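Local coordinates for protein endoglucanase (Humicola insolens, PDB 1DYS) that hydrolyses internal beta-1,4-glucosidic linkages of cellulose as a family 6 endoglucanase, with a role in the recycling of plant biomass, at residues N4-L12 with G76-V84; L11-D22 with V40-Y51. All coordinates share one frame; numbering follows the deposited sequence. Where two conformers were deposited one is given.

Interaction 1 (N4-L12 with G76-V84); sequences NPFSGRTLL and GENPIVGLV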
loop_
_atom_site.group_PDB
_atom_site.type_symbol
_atom_site.label_atom_id
_atom_site.label_comp_id
_atom_site.label_asym_id
_atom_site.label_seq_id
_atom_site.Cartn_x
_atom_site.Cartn_y
_atom_site.Cartn_z
ATOM N N ASN A 4 -36.007 -4.627 1.140
ATOM C CA ASN A 4 -34.720 -4.240 0.519
ATOM C C ASN A 4 -34.321 -2.997 1.279
ATOM O O ASN A 4 -35.018 -1.990 1.416
ATOM C CB ASN A 4 -34.954 -4.029 -0.962
ATOM C CG ASN A 4 -33.930 -3.189 -1.699
ATOM O OD1 ASN A 4 -32.892 -2.860 -1.123
ATOM N ND2 ASN A 4 -34.225 -2.842 -2.948
ATOM N N PRO A 5 -33.130 -3.001 1.860
ATOM C CA PRO A 5 -32.672 -1.875 2.664
ATOM C C PRO A 5 -32.439 -0.586 1.903
ATOM O O PRO A 5 -32.284 0.493 2.493
ATOM C CB PRO A 5 -31.396 -2.347 3.376
ATOM C CG PRO A 5 -31.037 -3.607 2.656
ATOM C CD PRO A 5 -32.209 -4.129 1.857
ATOM N N PHE A 6 -32.335 -0.642 0.571
ATOM C CA PHE A 6 -32.060 0.531 -0.239
ATOM C C PHE A 6 -33.369 1.219 -0.679
ATOM O O PHE A 6 -33.324 2.310 -1.205
ATOM C CB PHE A 6 -31.247 0.163 -1.476
ATOM C CG PHE A 6 -29.821 -0.222 -1.164
ATOM C CD1 PHE A 6 -29.480 -1.536 -0.840
ATOM C CD2 PHE A 6 -28.838 0.744 -1.183
ATOM C CE1 PHE A 6 -28.172 -1.892 -0.563
ATOM C CE2 PHE A 6 -27.532 0.424 -0.860
ATOM C CZ PHE A 6 -27.219 -0.893 -0.568
ATOM N N SER A 7 -34.468 0.493 -0.559
ATOM C CA SER A 7 -35.791 1.010 -0.919
ATOM C C SER A 7 -36.080 2.370 -0.308
ATOM O O SER A 7 -36.074 2.611 0.907
ATOM C CB SER A 7 -36.868 0.021 -0.435
ATOM O OG SER A 7 -37.968 -0.007 -1.332
ATOM N N GLY A 8 -36.315 3.357 -1.173
ATOM C CA GLY A 8 -36.599 4.713 -0.824
ATOM C C GLY A 8 -35.439 5.498 -0.238
ATOM O O GLY A 8 -35.598 6.623 0.216
ATOM N N ARG A 9 -34.227 4.943 -0.307
ATOM C CA ARG A 9 -33.040 5.608 0.212
ATOM C C ARG A 9 -32.111 6.048 -0.912
ATOM O O ARG A 9 -32.260 5.632 -2.047
ATOM C CB ARG A 9 -32.342 4.673 1.215
ATOM C CG ARG A 9 -33.137 4.527 2.494
ATOM C CD ARG A 9 -32.462 3.723 3.603
ATOM N NE ARG A 9 -33.312 3.782 4.800
ATOM C CZ ARG A 9 -33.871 2.754 5.416
ATOM N NH1 ARG A 9 -33.668 1.525 4.968
ATOM N NH2 ARG A 9 -34.619 2.997 6.492
ATOM N N THR A 10 -31.142 6.900 -0.603
ATOM C CA THR A 10 -30.133 7.327 -1.575
ATOM C C THR A 10 -28.762 6.844 -1.076
ATOM O O THR A 10 -28.485 7.085 0.091
ATOM C CB THR A 10 -30.065 8.851 -1.693
ATOM O OG1 THR A 10 -30.192 9.433 -0.386
ATOM C CG2 THR A 10 -31.231 9.330 -2.562
ATOM N N LEU A 11 -27.990 6.171 -1.917
ATOM C CA LEU A 11 -26.627 5.784 -1.493
ATOM C C LEU A 11 -25.814 7.046 -1.266
ATOM O O LEU A 11 -25.746 7.998 -2.031
ATOM C CB LEU A 11 -25.984 4.921 -2.587
ATOM C CG LEU A 11 -24.588 4.392 -2.223
ATOM C CD1 LEU A 11 -24.526 3.561 -0.944
ATOM C CD2 LEU A 11 -24.024 3.634 -3.431
ATOM N N LEU A 12 -25.169 7.139 -0.081
ATOM C CA LEU A 12 -24.477 8.351 0.307
ATOM C C LEU A 12 -23.249 8.694 -0.534
ATOM O O LEU A 12 -22.473 7.794 -0.851
ATOM C CB LEU A 12 -24.114 8.285 1.802
ATOM C CG LEU A 12 -23.452 9.530 2.409
ATOM C CD1 LEU A 12 -24.441 10.649 2.683
ATOM C CD2 LEU A 12 -22.718 9.151 3.689
ATOM N N GLY A 76 -32.950 16.837 5.042
ATOM C CA GLY A 76 -34.110 16.120 4.601
ATOM C C GLY A 76 -33.906 14.867 3.788
ATOM O O GLY A 76 -34.879 14.222 3.374
ATOM N N GLU A 77 -32.655 14.480 3.569
ATOM C CA GLU A 77 -32.396 13.268 2.787
ATOM C C GLU A 77 -32.572 12.015 3.624
ATOM O O GLU A 77 -32.707 12.026 4.851
ATOM C CB GLU A 77 -30.978 13.355 2.220
ATOM C CG GLU A 77 -30.719 14.660 1.464
ATOM C CD GLU A 77 -29.353 14.682 0.809
ATOM O OE1 GLU A 77 -28.623 13.674 0.868
ATOM O OE2 GLU A 77 -29.025 15.740 0.240
ATOM N N ASN A 78 -32.545 10.874 2.953
ATOM C CA ASN A 78 -32.692 9.549 3.526
ATOM C C ASN A 78 -31.604 8.611 2.962
ATOM O O ASN A 78 -31.833 7.842 2.020
ATOM C CB ASN A 78 -34.042 8.940 3.135
ATOM C CG ASN A 78 -34.828 8.664 4.401
ATOM O OD1 ASN A 78 -35.529 9.572 4.841
ATOM N ND2 ASN A 78 -34.658 7.476 4.962
ATOM N N PRO A 79 -30.454 8.749 3.567
ATOM C CA PRO A 79 -29.254 8.081 3.094
ATOM C C PRO A 79 -29.117 6.655 3.558
ATOM O O PRO A 79 -29.711 6.207 4.544
ATOM C CB PRO A 79 -28.070 8.926 3.636
ATOM C CG PRO A 79 -28.664 9.588 4.848
ATOM C CD PRO A 79 -30.155 9.660 4.666
ATOM N N ILE A 80 -28.290 5.949 2.783
ATOM C CA ILE A 80 -27.804 4.648 3.267
ATOM C C ILE A 80 -26.300 4.727 2.989
ATOM O O ILE A 80 -25.914 5.139 1.901
ATOM C CB ILE A 80 -28.506 3.435 2.712
ATOM C CG1 ILE A 80 -27.876 2.159 3.298
ATOM C CG2 ILE A 80 -28.497 3.457 1.177
ATOM C CD1 ILE A 80 -28.664 0.890 3.031
ATOM N N VAL A 81 -25.510 4.458 4.020
ATOM C CA VAL A 81 -24.050 4.532 3.855
ATOM C C VAL A 81 -23.430 3.215 3.396
ATOM O O VAL A 81 -23.704 2.217 4.046
ATOM C CB VAL A 81 -23.455 4.848 5.253
ATOM C CG1 VAL A 81 -21.926 4.823 5.225
ATOM C CG2 VAL A 81 -23.978 6.192 5.733
ATOM N N GLY A 82 -22.644 3.212 2.323
ATOM C CA GLY A 82 -21.995 1.954 1.911
ATOM C C GLY A 82 -20.578 1.972 2.508
ATOM O O GLY A 82 -19.843 2.940 2.304
ATOM N N LEU A 83 -20.240 0.847 3.166
ATOM C CA LEU A 83 -18.885 0.688 3.727
ATOM C C LEU A 83 -18.306 -0.631 3.199
ATOM O O LEU A 83 -19.042 -1.618 3.146
ATOM C CB LEU A 83 -18.872 0.609 5.258
ATOM C CG LEU A 83 -19.375 1.874 5.968
ATOM C CD1 LEU A 83 -19.373 1.599 7.484
ATOM C CD2 LEU A 83 -18.529 3.067 5.610
ATOM N N VAL A 84 -17.005 -0.650 2.917
ATOM C CA VAL A 84 -16.373 -1.904 2.460
ATOM C C VAL A 84 -15.478 -2.371 3.626
ATOM O O VAL A 84 -14.641 -1.599 4.049
ATOM C CB VAL A 84 -15.492 -1.706 1.216
ATOM C CG1 VAL A 84 -15.068 -3.091 0.710
ATOM C CG2 VAL A 84 -16.281 -1.005 0.100
HETATM O O HOH W 1 -32.571 6.041 5.617
HETATM O O HOH W 2 -32.477 10.628 0.128
HETATM O O HOH W 3 -27.907 11.304 0.442
HETATM O O HOH W 4 -21.749 5.520 0.761
#
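Ile80 rises from its strand into a fold of the N-terminal chain, where its CD1 sits over one face of the Phe6 ring, a CH-pi contact 4.2 Å from the ring centroid and displaced toward the rim. With CG1 anti to the backbone N (chi1 179°), the long branch ends at Pro5 and the ring, and the shorter branch meets the ring too: CG2 touches Phe6 CD2 at 3.6 Å. The ring and the isoleucine cross at about a right angle. Two successive turns, type I from Asn4 and type II from Phe6, shape this fold; Asn4 OD1 closes an Asx turn on Phe6 N, and Arg9 NH1 reaches back to Pro5 O (3.0 Å), which lies in the guanidinium plane. The extended Arg9 chain passes across Ile80, and a water accepts from Arg9 NE and donates to Pro79 O. Along the strands, Thr10 N donates to Asn78 O, Ile80 N to Thr10 O and Leu12 N to Ile80 O, each bond 2.9 Å long. Leu12 lies alongside Pro79 and Val81, its CD2 3.8 Å from Val81 CG2, and one water links Leu12 O to Gly82 N. Phe6 also meets Ala305 and Val307 of strand 303-307. The short parallel pairing of 10-11 with 79-84 belongs to the curled parallel sheet of the distorted alpha/beta barrel of family 6 glycoside hydrolases.

Interaction 2 (L11-D22 with V40-Y51); sequences LLVNSDYSSKLD and VKYVQEKVGTFY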
loop_
_atom_site.group_PDB
_atom_site.type_symbol
_atom_site.label_atom_id
_atom_site.label_comp_id
_atom_site.label_asym_id
_atom_site.label_seq_id
_atom_site.Cartn_x
_atom_site.Cartn_y
_atom_site.Cartn_z
ATOM N N LEU A 11 -27.990 6.171 -1.917
ATOM C CA LEU A 11 -26.627 5.784 -1.493
ATOM C C LEU A 11 -25.814 7.046 -1.266
ATOM O O LEU A 11 -25.746 7.998 -2.031
ATOM C CB LEU A 11 -25.984 4.921 -2.587
ATOM C CG LEU A 11 -24.588 4.392 -2.223
ATOM C CD1 LEU A 11 -24.526 3.561 -0.944
ATOM C CD2 LEU A 11 -24.024 3.634 -3.431
ATOM N N LEU A 12 -25.169 7.139 -0.081
ATOM C CA LEU A 12 -24.477 8.351 0.307
ATOM C C LEU A 12 -23.249 8.694 -0.534
ATOM O O LEU A 12 -22.473 7.794 -0.851
ATOM C CB LEU A 12 -24.114 8.285 1.802
ATOM C CG LEU A 12 -23.452 9.530 2.409
ATOM C CD1 LEU A 12 -24.441 10.649 2.683
ATOM C CD2 LEU A 12 -22.718 9.151 3.689
ATOM N N VAL A 13 -23.107 9.982 -0.852
ATOM C CA VAL A 13 -21.890 10.374 -1.591
ATOM C C VAL A 13 -20.664 10.103 -0.721
ATOM O O VAL A 13 -20.679 10.269 0.502
ATOM C CB VAL A 13 -21.961 11.861 -1.976
ATOM C CG1 VAL A 13 -20.591 12.479 -2.193
ATOM C CG2 VAL A 13 -22.860 12.097 -3.206
ATOM N N ASN A 14 -19.562 9.690 -1.336
ATOM C CA ASN A 14 -18.284 9.495 -0.652
ATOM C C ASN A 14 -17.568 10.842 -0.785
ATOM O O ASN A 14 -17.167 11.268 -1.872
ATOM C CB ASN A 14 -17.530 8.333 -1.273
ATOM C CG ASN A 14 -16.127 8.116 -0.737
ATOM O OD1 ASN A 14 -15.532 9.052 -0.262
ATOM N ND2 ASN A 14 -15.641 6.861 -0.850
ATOM N N SER A 15 -17.376 11.577 0.315
ATOM C CA SER A 15 -16.772 12.893 0.269
ATOM C C SER A 15 -15.307 12.877 -0.137
ATOM O O SER A 15 -14.871 13.838 -0.790
ATOM C CB SER A 15 -16.951 13.620 1.605
ATOM O OG SER A 15 -16.477 12.775 2.641
ATOM N N ASP A 16 -14.579 11.818 0.220
ATOM C CA ASP A 16 -13.163 11.813 -0.187
ATOM C C ASP A 16 -13.058 11.687 -1.704
ATOM O O ASP A 16 -12.290 12.391 -2.389
ATOM C CB ASP A 16 -12.445 10.679 0.523
ATOM C CG ASP A 16 -10.960 10.687 0.147
ATOM O OD1 ASP A 16 -10.305 11.760 0.074
ATOM O OD2 ASP A 16 -10.489 9.568 -0.122
ATOM N N TYR A 17 -13.831 10.724 -2.242
ATOM C CA TYR A 17 -13.864 10.547 -3.683
ATOM C C TYR A 17 -14.323 11.792 -4.400
ATOM O O TYR A 17 -13.807 12.257 -5.425
ATOM C CB TYR A 17 -14.808 9.384 -3.997
ATOM C CG TYR A 17 -15.001 8.984 -5.428
ATOM C CD1 TYR A 17 -13.965 8.925 -6.351
ATOM C CD2 TYR A 17 -16.286 8.645 -5.867
ATOM C CE1 TYR A 17 -14.212 8.515 -7.654
ATOM C CE2 TYR A 17 -16.538 8.243 -7.171
ATOM C CZ TYR A 17 -15.487 8.186 -8.044
ATOM O OH TYR A 17 -15.677 7.779 -9.345
ATOM N N SER A 18 -15.415 12.413 -3.954
ATOM C CA SER A 18 -15.880 13.672 -4.538
ATOM C C SER A 18 -14.820 14.763 -4.532
ATOM O O SER A 18 -14.668 15.497 -5.514
ATOM C CB SER A 18 -17.133 14.096 -3.749
ATOM O OG SER A 18 -18.293 13.547 -4.349
ATOM N N SER A 19 -14.006 14.837 -3.479
ATOM C CA SER A 19 -12.919 15.814 -3.451
ATOM C C SER A 19 -11.870 15.544 -4.524
ATOM O O SER A 19 -11.413 16.449 -5.234
ATOM C CB SER A 19 -12.281 15.855 -2.049
ATOM O OG SER A 19 -13.219 16.320 -1.109
ATOM N N LYS A 20 -11.518 14.260 -4.673
ATOM C CA LYS A 20 -10.522 13.877 -5.660
ATOM C C LYS A 20 -10.987 14.167 -7.085
ATOM O O LYS A 20 -10.202 14.590 -7.938
ATOM C CB LYS A 20 -10.196 12.388 -5.517
ATOM C CG LYS A 20 -9.611 12.072 -4.130
ATOM C CD LYS A 20 -9.229 10.606 -4.162
ATOM C CE LYS A 20 -9.152 9.930 -2.835
ATOM N NZ LYS A 20 -8.613 8.548 -2.971
ATOM N N LEU A 21 -12.268 14.032 -7.352
ATOM C CA LEU A 21 -12.861 14.315 -8.648
ATOM C C LEU A 21 -12.785 15.790 -9.029
ATOM O O LEU A 21 -12.937 16.094 -10.213
ATOM C CB LEU A 21 -14.343 13.900 -8.674
ATOM C CG LEU A 21 -14.478 12.399 -8.889
ATOM C CD1 LEU A 21 -15.905 11.917 -8.591
ATOM C CD2 LEU A 21 -14.086 11.962 -10.301
ATOM N N ASP A 22 -12.625 16.648 -8.024
ATOM C CA ASP A 22 -12.453 18.071 -8.382
ATOM C C ASP A 22 -11.304 18.247 -9.359
ATOM O O ASP A 22 -11.387 19.041 -10.309
ATOM C CB ASP A 22 -12.264 18.954 -7.151
ATOM C CG ASP A 22 -13.023 20.256 -7.324
ATOM O OD1 ASP A 22 -14.250 20.152 -7.524
ATOM O OD2 ASP A 22 -12.387 21.342 -7.269
ATOM N N VAL A 40 -18.690 15.488 -14.387
ATOM C CA VAL A 40 -17.936 15.270 -13.148
ATOM C C VAL A 40 -18.699 15.825 -11.950
ATOM O O VAL A 40 -18.858 15.169 -10.908
ATOM C CB VAL A 40 -16.500 15.835 -13.224
ATOM C CG1 VAL A 40 -15.799 15.582 -11.884
ATOM C CG2 VAL A 40 -15.701 15.169 -14.350
ATOM N N LYS A 41 -19.206 17.081 -12.053
ATOM C CA LYS A 41 -19.961 17.650 -10.919
ATOM C C LYS A 41 -21.199 16.832 -10.574
ATOM O O LYS A 41 -21.576 16.713 -9.406
ATOM C CB LYS A 41 -20.313 19.122 -11.201
ATOM C CG LYS A 41 -20.616 19.899 -9.917
ATOM C CD LYS A 41 -20.230 21.368 -10.093
ATOM C CE LYS A 41 -21.392 22.287 -9.785
ATOM N NZ LYS A 41 -21.674 22.428 -8.334
ATOM N N TYR A 42 -21.830 16.193 -11.535
ATOM C CA TYR A 42 -22.985 15.318 -11.357
ATOM C C TYR A 42 -22.523 14.160 -10.457
ATOM O O TYR A 42 -23.132 13.957 -9.420
ATOM C CB TYR A 42 -23.578 14.756 -12.643
ATOM C CG TYR A 42 -24.755 13.814 -12.517
ATOM C CD1 TYR A 42 -24.613 12.490 -12.177
ATOM C CD2 TYR A 42 -26.053 14.272 -12.753
ATOM C CE1 TYR A 42 -25.687 11.625 -12.060
ATOM C CE2 TYR A 42 -27.142 13.412 -12.655
ATOM C CZ TYR A 42 -26.958 12.094 -12.309
ATOM O OH TYR A 42 -28.050 11.259 -12.206
ATOM N N VAL A 43 -21.414 13.540 -10.866
ATOM C CA VAL A 43 -20.905 12.461 -9.994
ATOM C C VAL A 43 -20.559 12.993 -8.622
ATOM O O VAL A 43 -20.779 12.315 -7.602
ATOM C CB VAL A 43 -19.689 11.767 -10.651
ATOM C CG1 VAL A 43 -19.084 10.673 -9.763
ATOM C CG2 VAL A 43 -20.109 11.210 -11.998
ATOM N N GLN A 44 -19.939 14.183 -8.509
ATOM C CA GLN A 44 -19.525 14.710 -7.223
ATOM C C GLN A 44 -20.639 14.927 -6.197
ATOM O O GLN A 44 -20.428 14.727 -4.997
ATOM C CB GLN A 44 -18.817 16.087 -7.378
ATOM C CG GLN A 44 -17.409 15.952 -7.944
ATOM C CD GLN A 44 -16.771 17.326 -8.102
ATOM O OE1 GLN A 44 -17.247 18.122 -8.903
ATOM N NE2 GLN A 44 -15.711 17.621 -7.351
ATOM N N GLU A 45 -21.798 15.341 -6.686
ATOM C CA GLU A 45 -22.895 15.683 -5.794
ATOM C C GLU A 45 -24.006 14.673 -5.754
ATOM O O GLU A 45 -24.737 14.660 -4.751
ATOM C CB GLU A 45 -23.499 17.003 -6.282
ATOM C CG GLU A 45 -22.492 18.107 -6.489
ATOM C CD GLU A 45 -23.091 19.485 -6.340
ATOM O OE1 GLU A 45 -24.270 19.666 -6.707
ATOM O OE2 GLU A 45 -22.387 20.401 -5.870
ATOM N N LYS A 46 -24.216 13.913 -6.813
ATOM C CA LYS A 46 -25.382 13.051 -6.854
ATOM C C LYS A 46 -25.148 11.570 -6.953
ATOM O O LYS A 46 -26.152 10.845 -7.081
ATOM C CB LYS A 46 -26.268 13.472 -8.055
ATOM C CG LYS A 46 -26.876 14.853 -7.857
ATOM C CD LYS A 46 -26.780 15.673 -9.138
ATOM C CE LYS A 46 -27.506 16.996 -8.980
ATOM N NZ LYS A 46 -26.761 18.032 -8.197
ATOM N N VAL A 47 -23.891 11.100 -6.978
ATOM C CA VAL A 47 -23.742 9.649 -7.187
ATOM C C VAL A 47 -23.078 9.017 -5.961
ATOM O O VAL A 47 -21.970 9.458 -5.677
ATOM C CB VAL A 47 -22.892 9.402 -8.436
ATOM C CG1 VAL A 47 -22.528 7.948 -8.639
ATOM C CG2 VAL A 47 -23.651 9.839 -9.718
ATOM N N GLY A 48 -23.821 8.156 -5.253
ATOM C CA GLY A 48 -23.204 7.605 -4.027
ATOM C C GLY A 48 -22.110 6.597 -4.371
ATOM O O GLY A 48 -22.206 5.926 -5.380
ATOM N N THR A 49 -21.095 6.537 -3.500
ATOM C CA THR A 49 -20.024 5.556 -3.683
ATOM C C THR A 49 -19.703 4.992 -2.295
ATOM O O THR A 49 -19.808 5.750 -1.327
ATOM C CB THR A 49 -18.812 6.214 -4.327
ATOM O OG1 THR A 49 -19.209 6.658 -5.645
ATOM C CG2 THR A 49 -17.744 5.162 -4.642
ATOM N N PHE A 50 -19.382 3.696 -2.192
ATOM C CA PHE A 50 -18.973 3.224 -0.874
ATOM C C PHE A 50 -17.638 3.810 -0.420
ATOM O O PHE A 50 -16.799 4.265 -1.203
ATOM C CB PHE A 50 -18.728 1.698 -1.008
ATOM C CG PHE A 50 -19.977 0.884 -0.917
ATOM C CD1 PHE A 50 -21.068 1.144 -1.717
ATOM C CD2 PHE A 50 -20.063 -0.148 0.007
ATOM C CE1 PHE A 50 -22.212 0.394 -1.607
ATOM C CE2 PHE A 50 -21.224 -0.899 0.150
ATOM C CZ PHE A 50 -22.322 -0.638 -0.679
ATOM N N TYR A 51 -17.486 3.794 0.908
ATOM C CA TYR A 51 -16.223 4.156 1.582
ATOM C C TYR A 51 -15.441 2.884 1.885
ATOM O O TYR A 51 -15.984 1.955 2.523
ATOM C CB TYR A 51 -16.598 4.813 2.923
ATOM C CG TYR A 51 -17.192 6.210 2.860
ATOM C CD1 TYR A 51 -18.534 6.338 2.500
ATOM C CD2 TYR A 51 -16.497 7.350 3.186
ATOM C CE1 TYR A 51 -19.163 7.560 2.435
ATOM C CE2 TYR A 51 -17.115 8.597 3.135
ATOM C CZ TYR A 51 -18.439 8.690 2.748
ATOM O OH TYR A 51 -19.024 9.937 2.692
HETATM O O HOH W 5 -19.713 9.379 -4.289
HETATM O O HOH W 6 -18.775 11.451 -5.710
#
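Leu11 lays CD2 against the backbone of Gly48, and its CD1 meets the Phe50 ring. The chains come so close here that Gly48 CA lies 3.3 Å from Leu11 O, a CA-H...O contact. Leu12 O accepts from Thr49 N (3.2 Å), and Val13 spreads its two methyls over the carbonyl oxygens at the end of helix 34-46, CG2 lying 3.5 Å from Glu45 O. Asn14 stacks its amide over the centre of the Tyr51 ring, the planes 10° apart. Its CG stands anti to the backbone N (chi1 174°), which lets ND2 bond Phe50 O at 2.9 Å from above the carbonyl plane while OD1 caps helix 15-29 by accepting from Tyr17 N. Tyr51 OH, also bonded to Asn68, gives a weak bond to Val13 O. Asn14 is thus the N-cap of a helix that packs antiparallel to helix 34-46, the segment axes 9.0 Å apart at 162°, a helical hairpin whose two outer ends run into the barrel strands. Tyr17 CE2 touches Thr49 OG1, and its OH bonds Gly312. Ser18 O accepts a nearly straight bond from Gln44 NE2 (3.0 Å). Leu21 packs CD1 on Val43 CG1 (3.6 Å) and CB on Val40. At Asp22, OD1 takes the other Gln44 NE2 hydrogen through its anti lone pair, at 2.9 Å. Replacing Gln44 by a leucine would probably leave Ser18 O and Asp22 OD1 without this shared donor and weaken the grip between the helices.

In the fold
Both contacts are largely buried and share Leu11 and Leu12. Interaction 1 joins strand to strand: main-chain bonds set the spacing, hydrocarbon packs on both faces of the sheet, Ile80 and Leu11 on one, Pro79 and Leu12 on the other, and waters bridge polar groups. Interaction 2 joins helix to helix and, at its other end, the chain entering the first helix to the chain leaving the second; it relies more on side-chain polar groups, with charged residues such as Lys41 turned outward. The two meet at strand 79-85, where Tyr51 pairs with Gly82 and Val84 through probable backbone hydrogen bonds. The side chain of Phe50 lies about 5 Å from that of Trp52, a likely substrate-binding residue.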